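Local coordinates for protein decaprenyl diphosphate synthase (Rhodobacter capsulatus, PDB 3MZV) that probably extends farnesyl diphosphate with isopentenyl diphosphate units, in a magnesium-dependent reaction, to make a long all-trans polyprenyl diphosphate for the side chain of isoprenoid quinones, at residues E153-Q158 with R177-A182; T167-Y172 with L245-I250; Q217-L222 with L296-W301. One frame throughout, in Å; residues are numbered along the deposited sequence.

The three contacts illustrate how an all-helical prenyl synthase ties its core together through a few shared helices. Contacts 1 and 2 both use helix 169-194, at different points along it, and their centres lie about 13 Å apart. Helix 199-224, the next in the chain, carries the first half of contact 3, whose centre is about 12 Å from that of contact 2 and 16 Å from that of contact 1. Along the chain, segment 167-172 falls between the halves of contact 1, and segment 217-222 between those of contact 2. Contact 1 closes before contact 3 opens. Contacts 2 and 3 meet where Tyr172 lies by Asp221, which places this packing beside the second aspartate-rich motif.

Contact 1 of 3, residues E153-Q158 with R177-A182; sequences EGEVLQ and RGKTAA
Gly154 and Gly178 bring their backbones together with CA atoms 4.3 Å apart, where the short helical segments run at 138° to each other, their axes approaching to 7.6 Å. With no side chain on either glycine, backbone lies almost directly on backbone: Gly154 CA is also 4.1 Å from Lys179 N. On one flank of this glycine pair the contact is carried by Lys179. Lys179 CG meets Glu155 CG at 3.8 Å; the two side chains cross at about a right angle and touch through methylenes. Farther out the lysine bends at chi2 and chi3, the latter (-28°) away from a staggered value, and these bends turn its end onto the amide of Gln158. A close glycine-to-glycine crossing of this kind joins helices 138-161 and 169-194 in the all-alpha bundle of the FPP/GGPP synthase family. Glu155 also touches Asp93 of helix 74-96, within the first aspartate-rich sequence characteristic of that family, while Leu119 of the second subunit packs on Glu155. The extended Gln158 presents OE1 to Lys179 NZ at 2.9 Å, and the donor sits 33° out of the carbonyl plane. Lys179 lies within a wider pi-type turn of the helix, marked by a weak bond from Ala182 N to Arg177 O. Arg177 directs its guanidinium group away from helix 138-161, to a salt bridge with Asp210.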
loop_
_atom_site.group_PDB
_atom_site.type_symbol
_atom_site.label_atom_id
_atom_site.label_comp_id
_atom_site.label_asym_id
_atom_site.label_seq_id
_atom_site.Cartn_x
_atom_site.Cartn_y
_atom_site.Cartn_z
ATOM N N GLU B 153 10.956 0.406 -2.058
ATOM C CA GLU B 153 12.192 -0.048 -2.663
ATOM C C GLU B 153 13.355 -0.042 -1.662
ATOM O O GLU B 153 14.175 -0.960 -1.663
ATOM C CB GLU B 153 12.503 0.848 -3.846
ATOM C CG GLU B 153 13.738 0.519 -4.641
ATOM C CD GLU B 153 13.975 1.535 -5.736
ATOM O OE1 GLU B 153 14.223 2.708 -5.391
ATOM O OE2 GLU B 153 13.907 1.158 -6.929
ATOM N N GLY B 154 13.459 1.014 -0.860
ATOM C CA GLY B 154 14.514 1.138 0.173
ATOM C C GLY B 154 14.401 0.035 1.220
ATOM O O GLY B 154 15.412 -0.571 1.631
ATOM N N GLU B 155 13.171 -0.277 1.611
ATOM C CA GLU B 155 12.912 -1.400 2.493
ATOM C C GLU B 155 13.273 -2.761 1.898
ATOM O O GLU B 155 13.825 -3.611 2.573
ATOM C CB GLU B 155 11.454 -1.358 2.975
ATOM C CG GLU B 155 11.244 -0.111 3.885
ATOM C CD GLU B 155 9.877 -0.033 4.558
ATOM O OE1 GLU B 155 8.984 -0.834 4.218
ATOM O OE2 GLU B 155 9.701 0.838 5.443
ATOM N N VAL B 156 12.986 -3.000 0.612
ATOM C CA VAL B 156 13.462 -4.224 -0.024
ATOM C C VAL B 156 15.002 -4.257 -0.133
ATOM O O VAL B 156 15.648 -5.317 0.082
ATOM C CB VAL B 156 12.859 -4.393 -1.414
ATOM C CG1 VAL B 156 13.451 -5.610 -2.111
ATOM C CG2 VAL B 156 11.358 -4.570 -1.266
ATOM N N LEU B 157 15.600 -3.126 -0.483
ATOM C CA LEU B 157 17.062 -3.035 -0.468
ATOM C C LEU B 157 17.660 -3.343 0.922
ATOM O O LEU B 157 18.690 -4.030 1.023
ATOM C CB LEU B 157 17.532 -1.664 -0.943
ATOM C CG LEU B 157 19.060 -1.544 -1.129
ATOM C CD1 LEU B 157 19.673 -2.712 -1.983
ATOM C CD2 LEU B 157 19.402 -0.226 -1.746
ATOM N N GLN B 158 17.014 -2.858 1.975
ATOM C CA GLN B 158 17.485 -3.073 3.325
ATOM C C GLN B 158 17.527 -4.575 3.634
ATOM O O GLN B 158 18.447 -5.039 4.335
ATOM C CB GLN B 158 16.569 -2.354 4.334
ATOM C CG GLN B 158 17.016 -2.481 5.775
ATOM C CD GLN B 158 16.206 -1.635 6.714
ATOM O OE1 GLN B 158 16.750 -0.849 7.495
ATOM N NE2 GLN B 158 14.873 -1.763 6.630
ATOM N N ARG B 177 18.236 6.667 2.364
ATOM C CA ARG B 177 17.648 7.707 1.499
ATOM C C ARG B 177 16.267 7.253 1.030
ATOM O O ARG B 177 15.312 8.026 1.034
ATOM C CB ARG B 177 18.582 8.039 0.310
ATOM C CG ARG B 177 18.124 9.171 -0.618
ATOM C CD ARG B 177 19.327 9.712 -1.373
ATOM N NE ARG B 177 19.898 10.966 -0.905
ATOM C CZ ARG B 177 21.178 11.320 -1.076
ATOM N NH1 ARG B 177 21.619 12.503 -0.661
ATOM N NH2 ARG B 177 22.047 10.484 -1.642
ATOM N N GLY B 178 16.135 5.981 0.672
ATOM C CA GLY B 178 14.842 5.439 0.271
ATOM C C GLY B 178 13.863 5.287 1.423
ATOM O O GLY B 178 12.745 5.802 1.372
ATOM N N LYS B 179 14.295 4.590 2.460
ATOM C CA LYS B 179 13.471 4.235 3.613
ATOM C C LYS B 179 13.038 5.418 4.483
ATOM O O LYS B 179 12.044 5.345 5.205
ATOM C CB LYS B 179 14.309 3.327 4.505
ATOM C CG LYS B 179 13.568 2.486 5.458
ATOM C CD LYS B 179 14.295 2.227 6.793
ATOM C CE LYS B 179 15.809 2.246 6.783
ATOM N NZ LYS B 179 16.330 1.921 8.160
ATOM N N THR B 180 13.890 6.448 4.544
ATOM C CA THR B 180 13.691 7.535 5.504
ATOM C C THR B 180 13.766 8.920 4.878
ATOM O O THR B 180 12.852 9.745 5.102
ATOM C CB THR B 180 14.660 7.456 6.706
ATOM O OG1 THR B 180 14.382 6.274 7.474
ATOM C CG2 THR B 180 14.500 8.712 7.626
ATOM N N ALA B 181 14.829 9.208 4.116
ATOM C CA ALA B 181 15.031 10.584 3.634
ATOM C C ALA B 181 14.014 10.987 2.576
ATOM O O ALA B 181 13.643 12.154 2.518
ATOM C CB ALA B 181 16.423 10.778 3.067
ATOM N N ALA B 182 13.602 10.022 1.747
ATOM C CA ALA B 182 12.728 10.298 0.607
ATOM C C ALA B 182 11.437 10.944 1.038
ATOM O O ALA B 182 10.958 11.816 0.345
ATOM C CB ALA B 182 12.458 9.042 -0.208
#

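Contact 2 of 3, residues T167-Y172 with L245-I250; sequences TTEDIY and LTMPVI
Thr167 begins the contact by laying its CB against Leu245 CB at 3.7 Å. Its methyl, anti to the backbone N, is turned in among Leu245 CB and the tip of Ile250, whereas OG1 is held by the carbonyls of Asn164 and Ala161. The carbonyl oxygen of Thr167 rests on the CG2 branch of Ile250, 3.7 Å away. Thr168 turns its CB away from the partner segment and serves as the N-cap of helix 169-194: OG1 accepts from Ile171 N at 3.1 Å with a nearly straight bond, 162° at the hydrogen. Glu169, in the first turn, uses its stem and its carboxylate differently. Glu169 CG lies 3.9 Å from Ile250 CG2, and OE1 approaches the terminal methyl of Met247, while OE2 forms a salt bridge with Lys251. One turn into the helix, Tyr172 brings in its ring. Tyr172 CB is pressed against Ile250 CD1 at 3.4 Å, and the ring extends along the start of helix 247-254. The peptide joining Thr246 to Met247 covers one ring face, with Met247 N 3.5 Å above the plane and over its centre, and Thr246 C displaced toward the rim. Met247 CB adds a contact of 3.6 Å to Tyr172 CE2. Beyond the ring, the hydroxyl probably hydrogen-bonds with Asp221, although the modelled distance is too short to be trusted. The buried tyrosine thus reaches from the first turn of helix 169-194 across the start of helix 247-254 toward a member of the sequence Asp-Asp-Leu-Leu-Asp, the second aspartate-rich motif characteristic of trans-prenyl diphosphate synthases, which in relatives takes part in magnesium-diphosphate binding.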
loop_
_atom_site.group_PDB
_atom_site.type_symbol
_atom_site.label_atom_id
_atom_site.label_comp_id
_atom_site.label_asym_id
_atom_site.label_seq_id
_atom_site.Cartn_x
_atom_site.Cartn_y
_atom_site.Cartn_z
ATOM N N THR B 167 27.914 -5.249 1.672
ATOM C CA THR B 167 27.241 -3.928 1.725
ATOM C C THR B 167 28.222 -2.765 1.991
ATOM O O THR B 167 28.961 -2.735 2.977
ATOM C CB THR B 167 26.129 -3.913 2.767
ATOM O OG1 THR B 167 25.222 -4.977 2.524
ATOM C CG2 THR B 167 25.319 -2.575 2.775
ATOM N N THR B 168 28.189 -1.794 1.106
ATOM C CA THR B 168 29.084 -0.644 1.123
ATOM C C THR B 168 28.375 0.541 1.740
ATOM O O THR B 168 27.149 0.538 1.853
ATOM C CB THR B 168 29.406 -0.259 -0.314
ATOM O OG1 THR B 168 28.163 0.024 -0.989
ATOM C CG2 THR B 168 30.154 -1.390 -0.998
ATOM N N GLU B 169 29.136 1.577 2.076
ATOM C CA GLU B 169 28.534 2.847 2.546
ATOM C C GLU B 169 27.555 3.444 1.513
ATOM O O GLU B 169 26.544 4.011 1.876
ATOM C CB GLU B 169 29.631 3.862 2.901
ATOM C CG GLU B 169 30.504 3.431 4.113
ATOM C CD GLU B 169 31.371 4.557 4.708
ATOM O OE1 GLU B 169 31.019 5.735 4.572
ATOM O OE2 GLU B 169 32.395 4.254 5.356
ATOM N N ASP B 170 27.864 3.310 0.228
ATOM C CA ASP B 170 27.003 3.812 -0.837
ATOM C C ASP B 170 25.655 3.094 -0.801
ATOM O O ASP B 170 24.610 3.738 -0.868
ATOM C CB ASP B 170 27.679 3.641 -2.215
ATOM C CG ASP B 170 28.826 4.687 -2.472
ATOM O OD1 ASP B 170 29.124 5.543 -1.598
ATOM O OD2 ASP B 170 29.460 4.633 -3.546
ATOM N N ILE B 171 25.670 1.773 -0.620
ATOM C CA ILE B 171 24.421 1.004 -0.508
ATOM C C ILE B 171 23.640 1.408 0.705
ATOM O O ILE B 171 22.406 1.565 0.639
ATOM C CB ILE B 171 24.676 -0.525 -0.562
ATOM C CG1 ILE B 171 25.178 -0.864 -1.959
ATOM C CG2 ILE B 171 23.411 -1.342 -0.173
ATOM C CD1 ILE B 171 25.776 -2.258 -2.144
ATOM N N TYR B 172 24.346 1.588 1.833
ATOM C CA TYR B 172 23.702 2.000 3.059
ATOM C C TYR B 172 23.001 3.348 2.876
ATOM O O TYR B 172 21.892 3.513 3.373
ATOM C CB TYR B 172 24.698 2.046 4.229
ATOM C CG TYR B 172 24.211 2.777 5.479
ATOM C CD1 TYR B 172 23.318 2.196 6.329
ATOM C CD2 TYR B 172 24.658 4.064 5.773
ATOM C CE1 TYR B 172 22.872 2.840 7.452
ATOM C CE2 TYR B 172 24.228 4.737 6.939
ATOM C CZ TYR B 172 23.324 4.130 7.750
ATOM O OH TYR B 172 22.858 4.777 8.910
ATOM N N LEU B 245 23.124 -4.159 7.974
ATOM C CA LEU B 245 24.404 -3.520 7.665
ATOM C C LEU B 245 24.193 -2.005 7.700
ATOM O O LEU B 245 23.746 -1.406 6.695
ATOM C CB LEU B 245 24.959 -3.978 6.319
ATOM C CG LEU B 245 25.806 -5.255 6.414
ATOM C CD1 LEU B 245 27.111 -4.951 7.227
ATOM C CD2 LEU B 245 25.033 -6.424 7.039
ATOM N N THR B 246 24.445 -1.423 8.889
ATOM C CA THR B 246 24.396 0.031 9.075
ATOM C C THR B 246 25.806 0.586 9.183
ATOM O O THR B 246 26.743 -0.169 9.450
ATOM C CB THR B 246 23.539 0.394 10.317
ATOM O OG1 THR B 246 24.100 -0.135 11.512
ATOM C CG2 THR B 246 22.067 -0.125 10.153
ATOM N N MET B 247 25.939 1.898 9.047
ATOM C CA MET B 247 27.242 2.552 8.999
ATOM C C MET B 247 28.281 2.045 10.035
ATOM O O MET B 247 29.408 1.764 9.646
ATOM C CB MET B 247 27.105 4.084 9.052
ATOM C CG MET B 247 28.310 4.818 8.676
ATOM S SD MET B 247 28.099 6.679 8.548
ATOM C CE MET B 247 27.817 6.772 6.743
ATOM N N PRO B 248 27.924 1.953 11.334
ATOM C CA PRO B 248 28.971 1.615 12.322
ATOM C C PRO B 248 29.485 0.185 12.103
ATOM O O PRO B 248 30.634 -0.125 12.377
ATOM C CB PRO B 248 28.249 1.704 13.659
ATOM C CG PRO B 248 26.899 2.206 13.352
ATOM C CD PRO B 248 26.656 2.331 11.976
ATOM N N VAL B 249 28.622 -0.694 11.592
ATOM C CA VAL B 249 29.063 -2.045 11.236
ATOM C C VAL B 249 29.862 -2.042 9.980
ATOM O O VAL B 249 30.928 -2.622 9.939
ATOM C CB VAL B 249 27.894 -3.027 11.081
ATOM C CG1 VAL B 249 28.396 -4.458 10.695
ATOM C CG2 VAL B 249 27.047 -3.049 12.350
ATOM N N ILE B 250 29.334 -1.424 8.910
ATOM C CA ILE B 250 30.048 -1.397 7.615
ATOM C C ILE B 250 31.496 -0.871 7.780
ATOM O O ILE B 250 32.447 -1.420 7.232
ATOM C CB ILE B 250 29.290 -0.492 6.623
ATOM C CG1 ILE B 250 27.955 -1.121 6.264
ATOM C CG2 ILE B 250 30.141 -0.202 5.387
ATOM C CD1 ILE B 250 26.954 -0.069 5.629
#

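Contact 3 of 3, residues Q217-L222 with L296-W301; sequences QIVDDL and LAAIGW
Ile218 overlaps Ala298 with one branch and Ala297 and Trp301 with the other. Ile218 CG2 meets Ala298 CB at 3.6 Å. The longer arm, with CG1 lying anti to the carbonyl carbon (chi1 -60°), ends with Ile218 CD1 4.1 Å from Ala297 CB and 3.6 Å from Trp301 CD1. That methyl reaches the five-membered part of the indole obliquely, and the two side chains cross at about a right angle. Val219 contributes a lighter touch: its CG2 comes to Ala298 CB at 4.0 Å, so the alanine methyl is shared by two neighbouring branched residues. The short helical segments run nearly antiparallel, at 161°, and their axes approach to 8.9 Å. The small Ala298 lets Ile218 come close to the backbone of helix 290-308, Ile218 CG2 being 3.9 Å from Ala298 N. Trp301 extends the same apolar surface onto Ala211, Ile214 and Ala215, earlier along helix 199-224, and Leu222 carries it the other way onto Leu291 and Thr294. Leu222 belongs to the second aspartate-rich motif of the prenyl synthase family, which opens with Asp220 and Asp221, and its CB turns toward segment 296-301. The sequence that carries the motif's aspartates therefore also supplies a residue to the packing against helix 290-308. With no hydrogen bond or salt bridge between the two segments, their fit rests on methyl groups and one indole, and hence on van der Waals contact and the burial of apolar surface, without a directional bond from one segment to the other.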
loop_
_atom_site.group_PDB
_atom_site.type_symbol
_atom_site.label_atom_id
_atom_site.label_comp_id
_atom_site.label_asym_id
_atom_site.label_seq_id
_atom_site.Cartn_x
_atom_site.Cartn_y
_atom_site.Cartn_z
ATOM N N GLN B 217 18.157 9.343 10.294
ATOM C CA GLN B 217 18.356 7.902 10.308
ATOM C C GLN B 217 19.751 7.532 10.845
ATOM O O GLN B 217 19.872 6.586 11.585
ATOM C CB GLN B 217 18.203 7.288 8.953
ATOM C CG GLN B 217 18.290 5.781 8.989
ATOM C CD GLN B 217 17.198 5.166 9.814
ATOM O OE1 GLN B 217 17.440 4.411 10.773
ATOM N NE2 GLN B 217 15.983 5.520 9.477
ATOM N N ILE B 218 20.789 8.245 10.418
ATOM C CA ILE B 218 22.118 7.974 10.959
ATOM C C ILE B 218 22.144 8.125 12.465
ATOM O O ILE B 218 22.727 7.277 13.167
ATOM C CB ILE B 218 23.231 8.874 10.297
ATOM C CG1 ILE B 218 23.291 8.618 8.797
ATOM C CG2 ILE B 218 24.594 8.570 11.002
ATOM C CD1 ILE B 218 24.275 9.526 7.944
ATOM N N VAL B 219 21.473 9.140 12.998
ATOM C CA VAL B 219 21.376 9.313 14.454
ATOM C C VAL B 219 20.711 8.074 15.116
ATOM O O VAL B 219 21.205 7.544 16.060
ATOM C CB VAL B 219 20.625 10.602 14.883
ATOM C CG1 VAL B 219 20.200 10.561 16.386
ATOM C CG2 VAL B 219 21.506 11.827 14.655
ATOM N N ASP B 220 19.625 7.604 14.562
ATOM C CA ASP B 220 18.997 6.399 15.096
ATOM C C ASP B 220 19.915 5.180 15.033
ATOM O O ASP B 220 20.027 4.416 16.021
ATOM C CB ASP B 220 17.743 6.130 14.320
ATOM C CG ASP B 220 16.569 6.935 14.838
ATOM O OD1 ASP B 220 16.673 7.475 15.963
ATOM O OD2 ASP B 220 15.552 6.974 14.124
ATOM N N ASP B 221 20.597 5.032 13.902
ATOM C CA ASP B 221 21.519 3.876 13.725
ATOM C C ASP B 221 22.692 3.947 14.710
ATOM O O ASP B 221 23.128 2.929 15.230
ATOM C CB ASP B 221 22.026 3.763 12.296
ATOM C CG ASP B 221 20.894 3.557 11.272
ATOM O OD1 ASP B 221 19.756 3.253 11.657
ATOM O OD2 ASP B 221 21.167 3.703 10.076
ATOM N N LEU B 222 23.178 5.166 14.982
ATOM C CA LEU B 222 24.248 5.379 15.937
ATOM C C LEU B 222 23.798 5.040 17.366
ATOM O O LEU B 222 24.461 4.298 18.108
ATOM C CB LEU B 222 24.736 6.827 15.832
ATOM C CG LEU B 222 25.775 7.287 16.878
ATOM C CD1 LEU B 222 26.966 6.343 17.068
ATOM C CD2 LEU B 222 26.260 8.685 16.525
ATOM N N LEU B 296 30.136 11.814 13.180
ATOM C CA LEU B 296 30.552 12.791 12.188
ATOM C C LEU B 296 29.711 12.789 10.919
ATOM O O LEU B 296 29.421 13.844 10.392
ATOM C CB LEU B 296 32.036 12.601 11.788
ATOM C CG LEU B 296 33.091 12.881 12.859
ATOM C CD1 LEU B 296 34.495 12.732 12.223
ATOM C CD2 LEU B 296 32.921 14.226 13.428
ATOM N N ALA B 297 29.328 11.616 10.407
ATOM C CA ALA B 297 28.527 11.531 9.185
ATOM C C ALA B 297 27.190 12.240 9.437
ATOM O O ALA B 297 26.742 13.069 8.632
ATOM C CB ALA B 297 28.275 10.064 8.781
ATOM N N ALA B 298 26.593 11.944 10.589
ATOM C CA ALA B 298 25.311 12.581 10.969
ATOM C C ALA B 298 25.397 14.105 11.086
ATOM O O ALA B 298 24.549 14.816 10.541
ATOM C CB ALA B 298 24.782 11.958 12.286
ATOM N N ILE B 299 26.393 14.620 11.813
ATOM C CA ILE B 299 26.479 16.047 12.001
ATOM C C ILE B 299 26.895 16.736 10.676
ATOM O O ILE B 299 26.450 17.854 10.386
ATOM C CB ILE B 299 27.289 16.462 13.230
ATOM C CG1 ILE B 299 28.776 16.182 13.022
ATOM C CG2 ILE B 299 26.741 15.785 14.521
ATOM C CD1 ILE B 299 29.662 16.678 14.182
ATOM N N GLY B 300 27.627 16.019 9.830
ATOM C CA GLY B 300 27.969 16.490 8.481
ATOM C C GLY B 300 26.730 16.709 7.618
ATOM O O GLY B 300 26.603 17.737 6.934
ATOM N N TRP B 301 25.796 15.748 7.677
ATOM C CA TRP B 301 24.566 15.861 6.911
ATOM C C TRP B 301 23.748 17.057 7.420
ATOM O O TRP B 301 23.075 17.693 6.621
ATOM C CB TRP B 301 23.777 14.516 6.907
ATOM C CG TRP B 301 24.295 13.592 5.821
ATOM C CD1 TRP B 301 25.063 12.449 5.960
ATOM C CD2 TRP B 301 24.099 13.761 4.432
ATOM N NE1 TRP B 301 25.335 11.907 4.722
ATOM C CE2 TRP B 301 24.784 12.705 3.768
ATOM C CE3 TRP B 301 23.448 14.731 3.666
ATOM C CZ2 TRP B 301 24.772 12.559 2.368
ATOM C CZ3 TRP B 301 23.460 14.592 2.287
ATOM C CH2 TRP B 301 24.114 13.513 1.658
#